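Long-range contacts in dihydropteroate synthase (Xanthomonas albilineans, PDB 6Q62), which probably joins para-aminobenzoate to 6-hydroxymethyl-7,8-dihydropterin diphosphate, releasing diphosphate and yielding 7,8-dihydropteroate, the immediate precursor of folate derivatives: residues 53-58 against 264-269; 189-194 against 207-212; 218-223 against 257-262; 222-227 against 247-252. One frame throughout, in Å; residues are numbered along the deposited sequence. Where two conformers were deposited one is given.

Interaction 1: 53-58 against 264-269; sequences AEEGAD and DVAATV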
# COMPACT_ATOMS: atom_id res chain seq x y z
N ALA A 53 -14.26 -13.97 0.57
CA ALA A 53 -14.77 -13.99 1.94
C ALA A 53 -13.65 -14.50 2.87
O ALA A 53 -13.38 -13.87 3.88
CB ALA A 53 -15.98 -14.90 2.06
N GLU A 54 -12.96 -15.60 2.50
CA GLU A 54 -11.84 -16.13 3.31
C GLU A 54 -10.73 -15.09 3.50
O GLU A 54 -10.09 -15.07 4.55
CB GLU A 54 -11.23 -17.37 2.66
CG GLU A 54 -12.09 -18.62 2.67
CD GLU A 54 -11.56 -19.71 1.74
OE1 GLU A 54 -10.41 -19.59 1.25
OE2 GLU A 54 -12.31 -20.68 1.48
N GLU A 55 -10.49 -14.23 2.46
CA GLU A 55 -9.48 -13.18 2.48
C GLU A 55 -9.89 -11.98 3.32
O GLU A 55 -9.10 -11.06 3.48
CB GLU A 55 -9.13 -12.74 1.05
CG GLU A 55 -8.40 -13.80 0.27
CD GLU A 55 -7.87 -13.35 -1.07
OE1 GLU A 55 -7.97 -12.15 -1.39
OE2 GLU A 55 -7.35 -14.22 -1.81
N GLY A 56 -11.12 -11.97 3.83
CA GLY A 56 -11.54 -10.91 4.73
C GLY A 56 -12.42 -9.82 4.14
O GLY A 56 -12.57 -8.77 4.76
N ALA A 57 -13.03 -10.06 2.96
CA ALA A 57 -13.97 -9.09 2.37
C ALA A 57 -15.10 -8.85 3.38
O ALA A 57 -15.45 -9.77 4.11
CB ALA A 57 -14.57 -9.67 1.10
N ASP A 58 -15.61 -7.62 3.45
CA ASP A 58 -16.73 -7.25 4.31
C ASP A 58 -18.03 -7.42 3.57
O ASP A 58 -19.09 -7.49 4.18
CB ASP A 58 -16.59 -5.81 4.80
CG ASP A 58 -15.35 -5.66 5.67
OD1 ASP A 58 -15.34 -6.23 6.78
OD2 ASP A 58 -14.38 -5.02 5.22
N ASP A 264 -8.15 -7.32 -5.14
CA ASP A 264 -7.10 -7.85 -4.28
C ASP A 264 -7.44 -7.67 -2.82
O ASP A 264 -6.97 -6.75 -2.12
CB ASP A 264 -5.78 -7.19 -4.65
CG ASP A 264 -5.52 -7.42 -6.13
OD1 ASP A 264 -5.18 -8.56 -6.50
OD2 ASP A 264 -5.74 -6.49 -6.93
N VAL A 265 -8.37 -8.52 -2.39
CA VAL A 265 -8.95 -8.40 -1.05
C VAL A 265 -7.91 -8.57 0.06
O VAL A 265 -7.80 -7.66 0.89
CB VAL A 265 -10.16 -9.32 -0.86
CG1 VAL A 265 -10.65 -9.31 0.59
CG2 VAL A 265 -11.30 -8.89 -1.80
N ALA A 266 -7.20 -9.69 0.12
CA ALA A 266 -6.23 -9.92 1.21
C ALA A 266 -5.21 -8.81 1.33
O ALA A 266 -4.94 -8.33 2.43
CB ALA A 266 -5.52 -11.27 1.01
N ALA A 267 -4.67 -8.34 0.18
CA ALA A 267 -3.68 -7.26 0.21
C ALA A 267 -4.25 -5.96 0.72
O ALA A 267 -3.60 -5.27 1.52
CB ALA A 267 -3.07 -7.07 -1.18
N THR A 268 -5.49 -5.61 0.29
CA THR A 268 -6.13 -4.39 0.74
C THR A 268 -6.45 -4.47 2.24
O THR A 268 -6.21 -3.51 2.97
CB THR A 268 -7.40 -4.10 -0.12
OG1 THR A 268 -7.04 -4.05 -1.52
CG2 THR A 268 -8.07 -2.78 0.28
N VAL A 269 -6.94 -5.63 2.70
CA VAL A 269 -7.22 -5.81 4.13
C VAL A 269 -5.95 -5.61 4.95
O VAL A 269 -5.96 -4.89 5.93
CB VAL A 269 -7.89 -7.18 4.40
CG1 VAL A 269 -7.92 -7.48 5.91
CG2 VAL A 269 -9.29 -7.19 3.81
O HOH W 1 -7.07 -11.32 -3.57

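Interaction 2: 189-194 against 207-212; sequences IDPGFG and AHLPRL. With 6GU (6-chloroguanine), chain E; EDO (1,2-ethanediol), chain F.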
# COMPACT_ATOMS: atom_id res chain seq x y z
N ILE A 189 -22.51 6.93 -2.16
CA ILE A 189 -22.15 7.60 -3.42
C ILE A 189 -20.77 7.16 -3.86
O ILE A 189 -19.99 6.68 -3.05
CB ILE A 189 -22.30 9.13 -3.37
CG1 ILE A 189 -21.38 9.75 -2.26
CG2 ILE A 189 -23.79 9.51 -3.23
CD1 ILE A 189 -21.38 11.29 -2.20
N ASP A 190 -20.48 7.32 -5.15
CA ASP A 190 -19.21 6.86 -5.68
C ASP A 190 -18.86 7.79 -6.85
O ASP A 190 -19.68 7.93 -7.76
CB ASP A 190 -19.41 5.42 -6.15
CG ASP A 190 -18.22 4.72 -6.75
OD1 ASP A 190 -17.30 5.42 -7.23
OD2 ASP A 190 -18.22 3.50 -6.78
N PRO A 191 -17.65 8.37 -6.87
CA PRO A 191 -17.27 9.26 -8.00
C PRO A 191 -17.06 8.57 -9.32
O PRO A 191 -16.85 9.24 -10.34
CB PRO A 191 -15.97 9.92 -7.51
CG PRO A 191 -15.38 8.91 -6.60
CD PRO A 191 -16.55 8.29 -5.86
N GLY A 192 -17.04 7.25 -9.31
CA GLY A 192 -16.89 6.46 -10.53
C GLY A 192 -15.54 6.58 -11.18
O GLY A 192 -15.45 7.01 -12.34
N PHE A 193 -14.48 6.25 -10.43
CA PHE A 193 -13.13 6.33 -11.01
C PHE A 193 -13.05 5.49 -12.30
O PHE A 193 -13.53 4.36 -12.34
CB PHE A 193 -12.08 5.85 -10.00
CG PHE A 193 -11.93 6.78 -8.82
CD1 PHE A 193 -11.25 7.98 -8.94
CD2 PHE A 193 -12.37 6.40 -7.55
CE1 PHE A 193 -11.09 8.83 -7.84
CE2 PHE A 193 -12.18 7.24 -6.44
CZ PHE A 193 -11.54 8.45 -6.59
N GLY A 194 -12.48 6.09 -13.34
CA GLY A 194 -12.29 5.42 -14.62
C GLY A 194 -13.45 5.46 -15.60
O GLY A 194 -13.28 5.08 -16.76
N ALA A 207 -7.62 13.10 -4.93
CA ALA A 207 -7.00 14.12 -4.08
C ALA A 207 -8.08 14.95 -3.36
O ALA A 207 -7.92 15.27 -2.19
CB ALA A 207 -6.11 15.02 -4.92
N HIS A 208 -9.20 15.25 -4.05
CA HIS A 208 -10.31 16.04 -3.52
C HIS A 208 -11.48 15.22 -2.98
O HIS A 208 -12.56 15.76 -2.74
CB HIS A 208 -10.80 17.05 -4.56
CG HIS A 208 -9.79 18.09 -4.91
ND1 HIS A 208 -9.08 18.01 -6.07
CD2 HIS A 208 -9.41 19.19 -4.23
CE1 HIS A 208 -8.32 19.09 -6.10
NE2 HIS A 208 -8.46 19.81 -5.00
N LEU A 209 -11.25 13.92 -2.72
CA LEU A 209 -12.27 13.04 -2.16
C LEU A 209 -12.91 13.57 -0.86
O LEU A 209 -14.12 13.38 -0.69
CB LEU A 209 -11.73 11.62 -1.97
CG LEU A 209 -12.77 10.49 -1.99
CD1 LEU A 209 -13.47 10.39 -3.35
CD2 LEU A 209 -12.12 9.16 -1.68
N PRO A 210 -12.19 14.25 0.07
CA PRO A 210 -12.87 14.75 1.28
C PRO A 210 -14.07 15.65 0.99
O PRO A 210 -15.02 15.64 1.76
CB PRO A 210 -11.76 15.49 2.02
CG PRO A 210 -10.51 14.81 1.58
CD PRO A 210 -10.75 14.56 0.13
N ARG A 211 -14.06 16.39 -0.15
CA ARG A 211 -15.14 17.29 -0.56
C ARG A 211 -16.44 16.51 -0.83
O ARG A 211 -17.54 17.03 -0.56
CB ARG A 211 -14.74 18.09 -1.81
N LEU A 212 -16.32 15.27 -1.36
CA LEU A 212 -17.48 14.42 -1.62
C LEU A 212 -18.00 13.80 -0.34
O LEU A 212 -19.18 13.45 -0.27
CB LEU A 212 -17.12 13.28 -2.61
CG LEU A 212 -17.02 13.64 -4.09
CD1 LEU A 212 -16.64 12.44 -4.89
CD2 LEU A 212 -18.31 14.22 -4.61
CL6 6GU E . -15.48 2.21 -9.50
N1 6GU E . -17.70 1.66 -8.54
C2 6GU E . -18.89 0.93 -8.57
N2 6GU E . -19.79 1.33 -7.69
N3 6GU E . -19.17 -0.11 -9.43
C4 6GU E . -18.16 -0.38 -10.34
C5 6GU E . -16.94 0.34 -10.38
C6 6GU E . -16.81 1.32 -9.45
N7 6GU E . -16.15 -0.17 -11.41
C8 6GU E . -16.93 -1.18 -11.96
N9 6GU E . -18.13 -1.34 -11.34
C1 EDO F . -9.73 0.58 -16.71
O1 EDO F . -9.64 -0.71 -16.21
C2 EDO F . -10.82 1.34 -15.97
O2 EDO F . -10.75 2.71 -16.30

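Interaction 3: 218-223 against 257-262; sequences PVLAGL and ALLLRV. With 6GU (6-chloroguanine), chain E; SO4 (sulfate ion), chain H.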
# COMPACT_ATOMS: atom_id res chain seq x y z
N PRO A 218 -22.08 7.76 3.06
CA PRO A 218 -20.81 7.02 2.85
C PRO A 218 -20.35 7.02 1.40
O PRO A 218 -21.18 6.98 0.47
CB PRO A 218 -21.13 5.60 3.29
CG PRO A 218 -22.38 5.71 4.10
CD PRO A 218 -23.13 6.88 3.61
N VAL A 219 -19.02 7.05 1.21
CA VAL A 219 -18.42 7.13 -0.13
C VAL A 219 -17.69 5.83 -0.45
O VAL A 219 -16.90 5.32 0.38
CB VAL A 219 -17.48 8.37 -0.23
CG1 VAL A 219 -16.68 8.41 -1.54
CG2 VAL A 219 -18.24 9.68 -0.01
N LEU A 220 -17.96 5.28 -1.63
CA LEU A 220 -17.32 4.08 -2.13
C LEU A 220 -16.29 4.53 -3.17
O LEU A 220 -16.60 5.39 -4.00
CB LEU A 220 -18.37 3.17 -2.79
CG LEU A 220 -17.93 1.80 -3.32
CD1 LEU A 220 -19.09 0.83 -3.36
CD2 LEU A 220 -17.23 1.86 -4.66
N ALA A 221 -15.09 3.95 -3.15
CA ALA A 221 -14.04 4.27 -4.14
C ALA A 221 -13.63 2.95 -4.74
O ALA A 221 -13.36 2.01 -4.02
CB ALA A 221 -12.83 4.92 -3.46
N GLY A 222 -13.55 2.90 -6.05
CA GLY A 222 -13.12 1.71 -6.77
C GLY A 222 -12.05 2.08 -7.79
O GLY A 222 -12.38 2.62 -8.84
N LEU A 223 -10.77 1.82 -7.50
CA LEU A 223 -9.71 2.15 -8.47
C LEU A 223 -8.99 0.87 -8.85
O LEU A 223 -7.97 0.91 -9.55
CB LEU A 223 -8.70 3.14 -7.84
CG LEU A 223 -9.23 4.51 -7.40
CD1 LEU A 223 -9.27 4.62 -5.89
CD2 LEU A 223 -8.33 5.60 -7.90
N ALA A 257 -13.08 7.72 2.24
CA ALA A 257 -13.89 6.64 1.68
C ALA A 257 -14.16 5.57 2.75
O ALA A 257 -13.24 5.23 3.50
CB ALA A 257 -13.20 6.02 0.46
N LEU A 258 -15.44 5.13 2.89
CA LEU A 258 -15.78 4.07 3.86
C LEU A 258 -15.94 2.70 3.22
O LEU A 258 -16.05 1.68 3.92
CB LEU A 258 -17.01 4.42 4.73
CG LEU A 258 -16.72 5.53 5.74
CD1 LEU A 258 -18.03 6.19 6.21
CD2 LEU A 258 -15.82 5.00 6.87
N LEU A 259 -15.99 2.66 1.89
CA LEU A 259 -16.09 1.36 1.19
C LEU A 259 -15.09 1.36 0.04
O LEU A 259 -14.95 2.38 -0.66
CB LEU A 259 -17.53 1.14 0.64
CG LEU A 259 -18.39 0.05 1.29
CD1 LEU A 259 -19.57 -0.29 0.39
CD2 LEU A 259 -17.64 -1.25 1.46
N LEU A 260 -14.42 0.23 -0.16
CA LEU A 260 -13.36 0.10 -1.19
C LEU A 260 -13.67 -1.10 -2.04
O LEU A 260 -13.83 -2.21 -1.51
CB LEU A 260 -11.95 -0.04 -0.55
CG LEU A 260 -11.58 1.14 0.38
CD1 LEU A 260 -10.44 0.77 1.27
CD2 LEU A 260 -11.32 2.44 -0.44
N ARG A 261 -13.83 -0.88 -3.34
CA ARG A 261 -14.25 -1.95 -4.27
C ARG A 261 -13.01 -2.51 -4.93
O ARG A 261 -12.41 -1.85 -5.79
CB ARG A 261 -15.26 -1.40 -5.28
CG ARG A 261 -15.80 -2.50 -6.22
CD ARG A 261 -16.91 -1.98 -7.15
NE ARG A 261 -17.37 -3.07 -8.01
CZ ARG A 261 -16.79 -3.45 -9.14
NH1 ARG A 261 -15.71 -2.82 -9.58
NH2 ARG A 261 -17.27 -4.47 -9.84
N VAL A 262 -12.62 -3.72 -4.52
CA VAL A 262 -11.31 -4.25 -4.94
C VAL A 262 -11.32 -5.68 -5.46
O VAL A 262 -12.13 -6.49 -5.04
CB VAL A 262 -10.28 -4.13 -3.77
CG1 VAL A 262 -10.35 -2.76 -3.08
CG2 VAL A 262 -10.47 -5.23 -2.73
CL6 6GU E . -15.48 2.21 -9.50
N1 6GU E . -17.70 1.66 -8.54
C2 6GU E . -18.89 0.93 -8.57
N2 6GU E . -19.79 1.33 -7.69
N3 6GU E . -19.17 -0.11 -9.43
C4 6GU E . -18.16 -0.38 -10.34
C5 6GU E . -16.94 0.34 -10.38
C6 6GU E . -16.81 1.32 -9.45
N7 6GU E . -16.15 -0.17 -11.41
C8 6GU E . -16.93 -1.18 -11.96
N9 6GU E . -18.13 -1.34 -11.34
S SO4 H . -14.39 -4.61 -12.80
O1 SO4 H . -13.43 -5.72 -12.89
O2 SO4 H . -14.64 -4.03 -14.13
O3 SO4 H . -15.71 -5.09 -12.26
O4 SO4 H . -13.87 -3.55 -11.95

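Interaction 4: 222-227 against 247-252; sequences GLSRKR and AAHLLA. With 6GU (6-chloroguanine), chain E.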
# COMPACT_ATOMS: atom_id res chain seq x y z
N GLY A 222 -13.55 2.90 -6.05
CA GLY A 222 -13.12 1.71 -6.77
C GLY A 222 -12.05 2.08 -7.79
O GLY A 222 -12.38 2.62 -8.84
N LEU A 223 -10.77 1.82 -7.50
CA LEU A 223 -9.71 2.15 -8.47
C LEU A 223 -8.99 0.87 -8.85
O LEU A 223 -7.97 0.91 -9.55
CB LEU A 223 -8.70 3.14 -7.84
CG LEU A 223 -9.23 4.51 -7.40
CD1 LEU A 223 -9.27 4.62 -5.89
CD2 LEU A 223 -8.33 5.60 -7.90
N SER A 224 -9.53 -0.27 -8.44
CA SER A 224 -8.89 -1.57 -8.57
C SER A 224 -8.45 -1.97 -9.97
O SER A 224 -9.25 -2.24 -10.85
CB SER A 224 -9.75 -2.65 -7.94
OG SER A 224 -8.99 -3.84 -7.84
N ARG A 225 -7.12 -2.06 -10.15
CA ARG A 225 -6.43 -2.49 -11.37
C ARG A 225 -6.85 -1.68 -12.58
O ARG A 225 -6.71 -2.14 -13.73
CB ARG A 225 -6.66 -3.99 -11.62
CG ARG A 225 -6.17 -4.88 -10.46
CD ARG A 225 -6.52 -6.30 -10.80
NE ARG A 225 -6.02 -7.26 -9.81
CZ ARG A 225 -5.84 -8.55 -10.06
NH1 ARG A 225 -6.14 -9.05 -11.25
NH2 ARG A 225 -5.36 -9.35 -9.12
N LYS A 226 -7.33 -0.46 -12.33
CA LYS A 226 -7.83 0.36 -13.43
C LYS A 226 -6.71 0.96 -14.27
O LYS A 226 -5.56 1.05 -13.83
CB LYS A 226 -8.80 1.40 -12.92
CG LYS A 226 -10.10 0.71 -12.44
CD LYS A 226 -11.18 1.68 -12.11
CE LYS A 226 -12.47 0.89 -12.00
NZ LYS A 226 -13.53 1.74 -11.47
N ARG A 227 -7.06 1.37 -15.51
CA ARG A 227 -6.10 1.93 -16.47
C ARG A 227 -5.30 3.06 -15.86
O ARG A 227 -4.10 3.10 -16.12
CB ARG A 227 -6.83 2.42 -17.76
CG ARG A 227 -5.90 3.07 -18.79
CD ARG A 227 -6.64 3.55 -20.04
NE ARG A 227 -7.26 2.44 -20.77
CZ ARG A 227 -6.70 1.77 -21.77
NH1 ARG A 227 -5.51 2.13 -22.24
NH2 ARG A 227 -7.34 0.76 -22.35
N ALA A 247 -2.26 0.92 -2.82
CA ALA A 247 -1.87 2.26 -2.41
C ALA A 247 -3.04 3.23 -2.65
O ALA A 247 -3.39 3.99 -1.75
CB ALA A 247 -0.66 2.71 -3.18
N ALA A 248 -3.65 3.18 -3.85
CA ALA A 248 -4.80 4.06 -4.19
C ALA A 248 -5.97 3.88 -3.21
O ALA A 248 -6.53 4.87 -2.73
CB ALA A 248 -5.25 3.79 -5.63
N HIS A 249 -6.27 2.63 -2.85
CA HIS A 249 -7.35 2.36 -1.91
C HIS A 249 -7.04 2.83 -0.51
O HIS A 249 -7.92 3.39 0.17
CB HIS A 249 -7.78 0.90 -1.97
CG HIS A 249 -8.50 0.63 -3.26
ND1 HIS A 249 -8.04 -0.30 -4.16
CD2 HIS A 249 -9.59 1.25 -3.79
CE1 HIS A 249 -8.88 -0.25 -5.20
NE2 HIS A 249 -9.81 0.69 -5.02
N LEU A 250 -5.77 2.68 -0.06
CA LEU A 250 -5.38 3.24 1.24
C LEU A 250 -5.51 4.75 1.23
O LEU A 250 -6.04 5.32 2.18
CB LEU A 250 -3.94 2.81 1.56
CG LEU A 250 -3.36 3.34 2.87
CD1 LEU A 250 -4.28 2.99 4.07
CD2 LEU A 250 -1.98 2.78 3.10
N LEU A 251 -5.06 5.42 0.14
CA LEU A 251 -5.20 6.87 0.03
C LEU A 251 -6.66 7.30 0.06
O LEU A 251 -7.00 8.28 0.72
CB LEU A 251 -4.51 7.41 -1.26
CG LEU A 251 -3.00 7.24 -1.32
CD1 LEU A 251 -2.48 7.64 -2.70
CD2 LEU A 251 -2.30 8.05 -0.20
N ALA A 252 -7.55 6.52 -0.60
CA ALA A 252 -8.98 6.83 -0.61
C ALA A 252 -9.56 6.73 0.80
O ALA A 252 -10.31 7.62 1.25
CB ALA A 252 -9.72 5.88 -1.55
CL6 6GU E . -15.48 2.21 -9.50
N1 6GU E . -17.70 1.66 -8.54
C2 6GU E . -18.89 0.93 -8.57
N2 6GU E . -19.79 1.33 -7.69
N3 6GU E . -19.17 -0.11 -9.43
C4 6GU E . -18.16 -0.38 -10.34
C5 6GU E . -16.94 0.34 -10.38
C6 6GU E . -16.81 1.32 -9.45
N7 6GU E . -16.15 -0.17 -11.41
C8 6GU E . -16.93 -1.18 -11.96
N9 6GU E . -18.13 -1.34 -11.34

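Interaction 1: 53-58 against 264-269
Glu-55 reaches over to the first turn of helix 265-279 and takes the backbone N-H of Ala-266 on its OE1, 3.0 Å from Ala-266 N. The bond is fairly straight (156° at the hydrogen), but the donor comes from above the carboxylate plane, 36° out of it. The same OE1 receives a water, which in turn makes a weak bond with Val-265 N. Next to it, Val-265 leans its CG1 on the backbone of 53-58, 3.4 Å from Ala-57 N and 4.0 Å from Ala-57 CB. One turn on, Val-269 lays CG2 against the carbonyl of Gly-56, 3.8 Å from Gly-56 O. A Schellman motif closes this end of the helix, Gly-56 taking a positive phi (102°). Further out, Arg-51 forms a salt bridge with Glu-55 OE2, and Arg-235 of the second subunit packs on Ala-266. Asp-264 holds the N-cap position without a capping bond of its own. The carboxylate of Glu-55 thus serves an N-H of the opening helical turn, and the positive end of the helix dipole, together with Arg-51, would be expected to stabilise its negative charge.

Interaction 2: 189-194 against 207-212
Ile-189 turns CG1 into the tight slot between its own backbone N and carbonyl carbon (chi1 60°) and then runs on extended, which carries CD1 across to the backbone of Leu-212, 3.6 Å from Leu-212 O. From the other side Leu-212 sets CG anti to its carbonyl carbon and straightens beyond (chi2 179°), bringing CD1 against the CB and CG side of Pro-191, 3.7 Å from Pro-191 CB. Leu-209 comes from a different direction. Its branch stands at about a right angle to Pro-191, and CD1 touches two neighbours on one side, 4.0 Å from Pro-191 CG and 4.2 Å from Phe-193 CZ; it meets the phenylalanine ring obliquely. The contact is buried and mostly apolar, with Val-166 and Leu-170 of helix 162-179 also packing on Pro-191 and Leu-212.

Asp-190 lies between two of these residues in sequence but faces the other way, into the pocket. Its OD1 accepts the backbone N-H of Gly-192, at 2.8 Å from Gly-192 N and from above the carboxylate plane, an Asx turn that helps fix the rotation of the group. OD2 faces the ligand: it accepts an N-H from N2 of 6-chloroguanine, 2.8 Å away, and the ring N1 lies still closer, 2.6 Å from OD2. Asn-120 OD1 also bonds the purine.

This is the end of a barrel strand: the outer side of 189-194 is packed by the leucines of 209-212, while the aspartate at its tip belongs to the purine pocket, probably the pterin site of the TIM-barrel dihydropteroate synthases.

Interaction 3: 218-223 against 257-262
Leu-220 and Leu-259 stand on the same face of the sheet and cross obliquely. Leu-220 was deposited in two conformers; in the given one its CD1 comes 3.9 Å from Leu-259 CD1, a methyl contact that is less certain for that reason. Arg-261 follows on that face, its CB beside the other branch of Leu-220. From there the arginine leads away: with CG anti to the backbone N (chi1 -176°), the chain runs extended to NE and carries the guanidinium to the purine. N9 of 6-chloroguanine sits 3.2 Å above the guanidinium plane, over its centre. A sulfate, probably from the crystallisation liquor, lies at the guanidinium edge, bonded by Arg-261 NH1 to O4 and by Arg-261 NH2 to O3, at 3.1 and 2.9 Å. Asp-61 takes NE in a salt bridge, which, with the sulfate, probably limits rotation of the flat group.

On the reverse face, Ala-221 CB meets Ala-257 CB at 4.1 Å and also Leu-260 CD2, and Ala-252 of helix 242-254 packs over this patch. The backbones hold the register: Ala-221 N gives to Leu-259 O (2.9 Å), and Arg-261 N gives to Ala-221 O (3.0 Å). Earlier in both segments, Val-219 O accepts from both Leu-258 N and Leu-259 N.

Two parallel neighbours linked through helices 227-233 and 242-254 form a beta-alpha-beta unit of a TIM barrel. Their C-terminal ends border the purine pocket, and the sulfate position is consistent with an anion site for the substrate diphosphate.

Interaction 4: 222-227 against 247-252
Ala-248 offers its methyl to Leu-223, with Ala-248 CB 4.1 Å from Leu-223 CD1, while Val-274 of the second subunit packs against the same alanine. His-249 comes next and does most of the work. Its CG lies anti to the carbonyl carbon (chi1 -71°), and the imidazole slides past the side chain of Leu-223 in the opposite direction to reach the loop backbone. There NE2 accepts the N-H of Leu-223, 2.9 Å from Leu-223 N and almost straight (171°), with the donor 26° out of the ring plane. The ring edge also fits against the next residue, CE1 lying 3.3 Å from Ser-224 N and 3.7 Å from Ser-224 CB. Beyond the ring, Ser-224 OG is bonded to His-263 ND1.

What is gripped is the start of a type II turn, Leu-223 to Lys-226, whose far side is tied down by Ser-245, bonded to Arg-225 N. Since NE2 acts as an acceptor, it is probably unprotonated, which would place the proton of a neutral ring on ND1. A buried histidine thus satisfies a buried backbone N-H right behind Gly-222 of the purine pocket.

How the interactions relate
Interactions 2, 3 and 4 gather round 6-chloroguanine. Interactions 2 and 3 are joined side by side in the barrel wall, where Ile-189 N lies 3.0 Å from Pro-218 O and Ile-189 O lies 2.8 Å from Leu-220 N, both probable hydrogen bonds. Interactions 3 and 4 share Gly-222 and Leu-223, so a single chain passes from the strand into the type II turn. Interaction 1 is more remote: the side chain of Val-265 is about 14 Å from the purine, though a salt bridge joins Arg-225 NH2 of 222-227 to Asp-264 OD1 at 2.7 Å. Its Ala-267 is among the residues lining the indole-2-carboxylic acid pocket, and interactions 1, 2 and 4 touch the second subunit.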